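PDB 3NWR: A rubisco-like protein from Burkholderia fungorum, which belongs to the RuBisCO large-chain family and probably acts on a sugar-phosphate-like substrate, though its own reaction is not established. Local coordinates for residues Lys159-Ile167 with Thr374-Leu385. Residues are numbered along the deposited sequence; the frame is centred on the assembly and turned at random.
Sequences KDRPMIGTI and TDLLFMSGGGIL. With SO4 (sulfate ion), chain C; SO4 (sulfate ion), chain B.
Thr166 reaches across to Ser380, just beyond Met379, and its OG1 donates a hydrogen bond to the main-chain O of Ser380. OG1 lies 2.8 Å from Ser380 O and in the plane of that carbonyl. With OG1 anti to the backbone N (chi1 -163°), the hydroxyl is set against the turn that precedes helix 382-385. Beside it, Met379 is bent at chi2 and chi3 and folds over Gly165. Its SD rests 3.8 Å from Gly165 CA, over the bare backbone. Its CE goes on to meet Ile167 CD1 at 3.6 Å, the two side chains crossing at about a right angle.

On the other face of the sheet, Ile164 and Phe378 lie side by side and point the same way. Ile164 CD1 touches Phe378 CB, while Ile164 CG2 meets Ile384 CD1 at 3.9 Å. Trp402 packs edge-to-face with the Phe378 ring. At the start of the pairing, Pro162 CB sits 3.7 Å from Leu376 CD1, and Pro162 CD packs on Thr374 CB.

Strands 163-165 and 377-379 run parallel, joined by alternating backbone bonds such as Phe378 N to Met163 O (2.8 Å). The Arg161 chain is extended from CG to NE. Its NH1 forms a salt bridge with Asp192. Arg161 NH2 gives a nearly straight bond to O2 of a sulfate (3.0 Å), which lies in the guanidinium plane, at its edge.

At the far end, Gly382 N at the helix start binds a second sulfate, also held by Lys324 and Gly358. The pairing of first and last strands closes the TIM barrel. This second sulfate is consistent with a phosphate site at the C-terminal barrel mouth, as in RuBisCO.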
ATOM      1  N   LYS A 159       9.053  -3.525  33.623  1.00 18.77           N
ATOM      2  CA  LYS A 159       9.518  -4.914  33.681  1.00 22.31           C
ATOM      3  C   LYS A 159       8.477  -6.028  33.729  1.00 28.96           C
ATOM      4  O   LYS A 159       8.610  -7.033  33.017  1.00 34.47           O
ATOM      5  CB  LYS A 159      10.531  -5.082  34.817  1.00 26.43           C
ATOM      6  CG  LYS A 159      11.796  -4.267  34.594  1.00 36.22           C
ATOM      7  CD  LYS A 159      12.331  -4.483  33.183  1.00 40.08           C
ATOM      8  CE  LYS A 159      13.527  -3.587  32.876  1.00 38.05           C
ATOM      9  NZ  LYS A 159      14.075  -3.873  31.520  1.00 38.62           N
ATOM     10  N   ASP A 160       7.453  -5.855  34.557  1.00 22.65           N
ATOM     11  CA  ASP A 160       6.521  -6.944  34.873  1.00 24.33           C
ATOM     12  C   ASP A 160       5.077  -6.476  34.821  1.00 25.37           C
ATOM     13  O   ASP A 160       4.273  -6.785  35.711  1.00 23.46           O
ATOM     14  CB  ASP A 160       6.811  -7.506  36.267  1.00 24.43           C
ATOM     15  CG  ASP A 160       8.126  -8.262  36.331  1.00 31.85           C
ATOM     16  OD1 ASP A 160       8.311  -9.205  35.534  1.00 29.10           O
ATOM     17  OD2 ASP A 160       8.974  -7.912  37.179  1.00 40.95           O
ATOM     18  N   ARG A 161       4.767  -5.715  33.778  1.00 17.06           N
ATOM     19  CA  ARG A 161       3.427  -5.195  33.520  1.00 16.57           C
ATOM     20  C   ARG A 161       3.458  -4.657  32.094  1.00 16.06           C
ATOM     21  O   ARG A 161       4.536  -4.482  31.536  1.00 15.74           O
ATOM     22  CB  ARG A 161       3.075  -4.057  34.470  1.00 15.18           C
ATOM     23  CG  ARG A 161       4.031  -2.865  34.426  1.00 15.24           C
ATOM     24  CD  ARG A 161       3.478  -1.713  35.244  1.00 17.00           C
ATOM     25  NE  ARG A 161       4.362  -0.549  35.252  1.00 16.49           N
ATOM     26  CZ  ARG A 161       4.363   0.394  34.314  1.00 15.91           C
ATOM     27  NH1 ARG A 161       3.539   0.305  33.270  1.00 14.08           N
ATOM     28  NH2 ARG A 161       5.189   1.425  34.424  1.00 17.66           N
ATOM     29  N   PRO A 162       2.291  -4.388  31.501  1.00 14.50           N
ATOM     30  CA  PRO A 162       2.343  -3.775  30.168  1.00 11.89           C
ATOM     31  C   PRO A 162       2.818  -2.334  30.246  1.00 14.19           C
ATOM     32  O   PRO A 162       2.784  -1.697  31.300  1.00 14.45           O
ATOM     33  CB  PRO A 162       0.883  -3.794  29.719  1.00 14.00           C
ATOM     34  CG  PRO A 162       0.276  -4.923  30.482  1.00 14.95           C
ATOM     35  CD  PRO A 162       0.929  -4.834  31.837  1.00 14.66           C
ATOM     36  N   MET A 163       3.258  -1.815  29.107  1.00 15.06           N
ATOM     37  CA  MET A 163       3.579  -0.402  28.999  1.00 13.31           C
ATOM     38  C   MET A 163       2.300   0.332  28.628  1.00 14.70           C
ATOM     39  O   MET A 163       1.546  -0.124  27.754  1.00 14.72           O
ATOM     40  CB  MET A 163       4.680  -0.199  27.950  1.00 13.72           C
ATOM     41  CG  MET A 163       6.025  -0.767  28.414  1.00 16.02           C
ATOM     42  SD  MET A 163       7.004  -1.631  27.174  1.00 17.67           S
ATOM     43  CE  MET A 163       6.099  -3.178  27.028  1.00 15.42           C
ATOM     44  N   ILE A 164       2.045   1.455  29.294  1.00 13.37           N
ATOM     45  CA  ILE A 164       0.803   2.197  29.125  1.00 13.24           C
ATOM     46  C   ILE A 164       1.090   3.439  28.306  1.00 14.69           C
ATOM     47  O   ILE A 164       1.987   4.216  28.642  1.00 14.00           O
ATOM     48  CB  ILE A 164       0.208   2.627  30.481  1.00 14.99           C
ATOM     49  CG1 ILE A 164       0.129   1.434  31.455  1.00 15.75           C
ATOM     50  CG2 ILE A 164      -1.142   3.297  30.277  1.00 14.40           C
ATOM     51  CD1 ILE A 164      -0.629   0.222  30.933  1.00 17.56           C
ATOM     52  N   GLY A 165       0.340   3.624  27.226  1.00 13.01           N
ATOM     53  CA  GLY A 165       0.582   4.739  26.332  1.00 15.50           C
ATOM     54  C   GLY A 165      -0.641   5.597  26.093  1.00 14.88           C
ATOM     55  O   GLY A 165      -1.773   5.208  26.396  1.00 15.49           O
ATOM     56  N   THR A 166      -0.410   6.774  25.529  1.00 15.58           N
ATOM     57  CA  THR A 166      -1.506   7.627  25.103  1.00 15.82           C
ATOM     58  C   THR A 166      -1.079   8.431  23.883  1.00 18.41           C
ATOM     59  O   THR A 166       0.101   8.426  23.511  1.00 15.89           O
ATOM     60  CB  THR A 166      -1.982   8.553  26.242  1.00 17.70           C
ATOM     61  OG1 THR A 166      -3.278   9.079  25.925  1.00 19.03           O
ATOM     62  CG2 THR A 166      -1.011   9.689  26.439  1.00 18.96           C
ATOM     63  N   ILE A 167      -2.042   9.093  23.243  1.00 17.96           N
ATOM     64  CA  ILE A 167      -1.791   9.817  21.999  1.00 18.71           C
ATOM     65  C   ILE A 167      -1.996  11.308  22.222  1.00 21.29           C
ATOM     66  O   ILE A 167      -2.902  11.723  22.939  1.00 22.50           O
ATOM     67  CB  ILE A 167      -2.716   9.351  20.835  1.00 22.97           C
ATOM     68  CG1 ILE A 167      -2.632   7.836  20.641  1.00 23.14           C
ATOM     69  CG2 ILE A 167      -2.354  10.059  19.522  1.00 22.16           C
ATOM     70  CD1 ILE A 167      -3.480   7.042  21.611  1.00 32.29           C
ATOM     71  N   THR A 374       2.094 -10.082  29.726  1.00 15.70           N
ATOM     72  CA  THR A 374       1.997  -8.624  29.842  1.00 15.14           C
ATOM     73  C   THR A 374       2.805  -7.909  28.769  1.00 15.43           C
ATOM     74  O   THR A 374       2.962  -6.690  28.834  1.00 15.26           O
ATOM     75  CB  THR A 374       2.468  -8.103  31.217  1.00 15.96           C
ATOM     76  OG1 THR A 374       3.851  -8.440  31.416  1.00 18.71           O
ATOM     77  CG2 THR A 374       1.616  -8.692  32.341  1.00 17.45           C
ATOM     78  N   ASP A 375       3.318  -8.671  27.800  1.00 14.23           N
ATOM     79  CA  ASP A 375       4.186  -8.114  26.749  1.00 13.44           C
ATOM     80  C   ASP A 375       3.362  -7.400  25.674  1.00 14.09           C
ATOM     81  O   ASP A 375       3.111  -7.919  24.571  1.00 14.37           O
ATOM     82  CB  ASP A 375       5.059  -9.217  26.151  1.00 14.36           C
ATOM     83  CG  ASP A 375       6.131  -9.714  27.134  1.00 14.64           C
ATOM     84  OD1 ASP A 375       6.436  -9.016  28.113  1.00 17.41           O
ATOM     85  OD2 ASP A 375       6.690 -10.806  26.918  1.00 21.79           O
ATOM     86  N   LEU A 376       2.930  -6.197  26.021  1.00 13.76           N
ATOM     87  CA  LEU A 376       2.062  -5.434  25.148  1.00 11.14           C
ATOM     88  C   LEU A 376       2.129  -3.954  25.489  1.00 12.12           C
ATOM     89  O   LEU A 376       2.488  -3.567  26.612  1.00 14.22           O
ATOM     90  CB  LEU A 376       0.623  -5.968  25.240  1.00 12.61           C
ATOM     91  CG  LEU A 376      -0.030  -5.826  26.618  1.00 14.75           C
ATOM     92  CD1 LEU A 376      -0.963  -4.621  26.666  1.00 13.30           C
ATOM     93  CD2 LEU A 376      -0.763  -7.109  27.015  1.00 16.62           C
ATOM     94  N   LEU A 377       1.807  -3.135  24.494  1.00 10.65           N
ATOM     95  CA  LEU A 377       1.638  -1.699  24.665  1.00 11.83           C
ATOM     96  C   LEU A 377       0.148  -1.391  24.649  1.00 13.56           C
ATOM     97  O   LEU A 377      -0.547  -1.698  23.678  1.00 12.77           O
ATOM     98  CB  LEU A 377       2.367  -0.953  23.536  1.00 11.53           C
ATOM     99  CG  LEU A 377       2.200   0.569  23.459  1.00 12.57           C
ATOM    100  CD1 LEU A 377       2.675   1.241  24.733  1.00 14.49           C
ATOM    101  CD2 LEU A 377       2.962   1.116  22.248  1.00 14.43           C
ATOM    102  N   PHE A 378      -0.336  -0.816  25.747  1.00 12.66           N
ATOM    103  CA  PHE A 378      -1.760  -0.558  25.950  1.00 10.27           C
ATOM    104  C   PHE A 378      -2.043   0.930  25.799  1.00 12.70           C
ATOM    105  O   PHE A 378      -1.730   1.728  26.698  1.00 13.86           O
ATOM    106  CB  PHE A 378      -2.137  -1.038  27.359  1.00 12.77           C
ATOM    107  CG  PHE A 378      -3.626  -1.128  27.617  1.00 12.45           C
ATOM    108  CD1 PHE A 378      -4.378  -2.142  27.056  1.00 13.61           C
ATOM    109  CD2 PHE A 378      -4.256  -0.211  28.452  1.00 13.62           C
ATOM    110  CE1 PHE A 378      -5.747  -2.239  27.310  1.00 13.81           C
ATOM    111  CE2 PHE A 378      -5.624  -0.306  28.722  1.00 14.23           C
ATOM    112  CZ  PHE A 378      -6.367  -1.318  28.135  1.00 13.97           C
ATOM    113  N   MET A 379      -2.619   1.302  24.660  1.00 13.14           N
ATOM    114  CA  MET A 379      -2.878   2.704  24.344  1.00 12.28           C
ATOM    115  C   MET A 379      -4.269   3.086  24.789  1.00 14.71           C
ATOM    116  O   MET A 379      -5.257   2.520  24.308  1.00 15.81           O
ATOM    117  CB  MET A 379      -2.765   2.949  22.835  1.00 14.49           C
ATOM    118  CG  MET A 379      -1.448   2.501  22.213  1.00 13.29           C
ATOM    119  SD  MET A 379      -0.039   3.439  22.808  1.00 14.90           S
ATOM    120  CE  MET A 379      -0.584   5.106  22.507  1.00 15.85           C
ATOM    121  N   SER A 380      -4.344   4.066  25.681  1.00 13.94           N
ATOM    122  CA  SER A 380      -5.618   4.548  26.192  1.00 15.18           C
ATOM    123  C   SER A 380      -5.716   6.058  25.981  1.00 18.10           C
ATOM    124  O   SER A 380      -4.785   6.800  26.303  1.00 17.90           O
ATOM    125  CB  SER A 380      -5.746   4.184  27.675  1.00 16.72           C
ATOM    126  OG  SER A 380      -7.001   4.587  28.206  1.00 16.79           O
ATOM    127  N   GLY A 381      -6.833   6.502  25.417  1.00 17.53           N
ATOM    128  CA  GLY A 381      -7.080   7.920  25.211  1.00 18.84           C
ATOM    129  C   GLY A 381      -8.003   8.453  26.282  1.00 19.59           C
ATOM    130  O   GLY A 381      -7.563   8.762  27.382  1.00 19.24           O
ATOM    131  N   GLY A 382      -9.296   8.529  25.972  1.00 18.98           N
ATOM    132  CA  GLY A 382     -10.267   8.974  26.952  1.00 20.86           C
ATOM    133  C   GLY A 382     -10.281   8.111  28.205  1.00 18.88           C
ATOM    134  O   GLY A 382     -10.596   8.594  29.289  1.00 20.36           O
ATOM    135  N   GLY A 383      -9.953   6.829  28.064  1.00 18.82           N
ATOM    136  CA  GLY A 383      -9.922   5.930  29.209  1.00 17.16           C
ATOM    137  C   GLY A 383      -8.994   6.412  30.312  1.00 17.82           C
ATOM    138  O   GLY A 383      -9.148   6.039  31.484  1.00 17.05           O
ATOM    139  N   ILE A 384      -8.020   7.231  29.928  1.00 16.74           N
ATOM    140  CA  ILE A 384      -7.113   7.875  30.869  1.00 19.30           C
ATOM    141  C   ILE A 384      -7.469   9.349  31.037  1.00 18.75           C
ATOM    142  O   ILE A 384      -7.678   9.829  32.155  1.00 19.94           O
ATOM    143  CB  ILE A 384      -5.661   7.773  30.375  1.00 23.53           C
ATOM    144  CG1 ILE A 384      -5.080   6.400  30.716  1.00 22.85           C
ATOM    145  CG2 ILE A 384      -4.801   8.873  30.990  1.00 26.62           C
ATOM    146  CD1 ILE A 384      -3.753   6.117  29.994  1.00 26.80           C
ATOM    147  N   LEU A 385      -7.565  10.056  29.919  1.00 21.02           N
ATOM    148  CA  LEU A 385      -7.652  11.514  29.944  1.00 24.79           C
ATOM    149  C   LEU A 385      -9.004  12.061  30.389  1.00 25.26           C
ATOM    150  O   LEU A 385      -9.096  13.209  30.827  1.00 28.71           O
ATOM    151  CB  LEU A 385      -7.270  12.089  28.579  1.00 25.99           C
ATOM    152  CG  LEU A 385      -5.865  11.709  28.101  1.00 29.95           C
ATOM    153  CD1 LEU A 385      -5.523  12.456  26.827  1.00 36.32           C
ATOM    154  CD2 LEU A 385      -4.828  11.983  29.187  1.00 28.70           C
TER
HETATM  155  S   SO4 C 434       6.327   3.193  37.429  0.79 25.67           S
HETATM  156  O1  SO4 C 434       5.617   2.805  38.641  0.70 30.27           O
HETATM  157  O2  SO4 C 434       6.892   1.999  36.805  0.88 26.71           O
HETATM  158  O3  SO4 C 434       7.396   4.129  37.772  0.74 29.00           O
HETATM  159  O4  SO4 C 434       5.386   3.828  36.513  0.71 25.64           O
HETATM  160  S   SO4 B 433     -10.911   6.516  22.710  0.81 28.44           S
HETATM  161  O1  SO4 B 433      -9.940   7.491  23.203  1.00 25.06           O
HETATM  162  O2  SO4 B 433     -11.357   5.654  23.799  0.74 24.41           O
HETATM  163  O3  SO4 B 433     -10.290   5.704  21.669  0.85 25.39           O
HETATM  164  O4  SO4 B 433     -12.056   7.218  22.139  0.51 29.98           O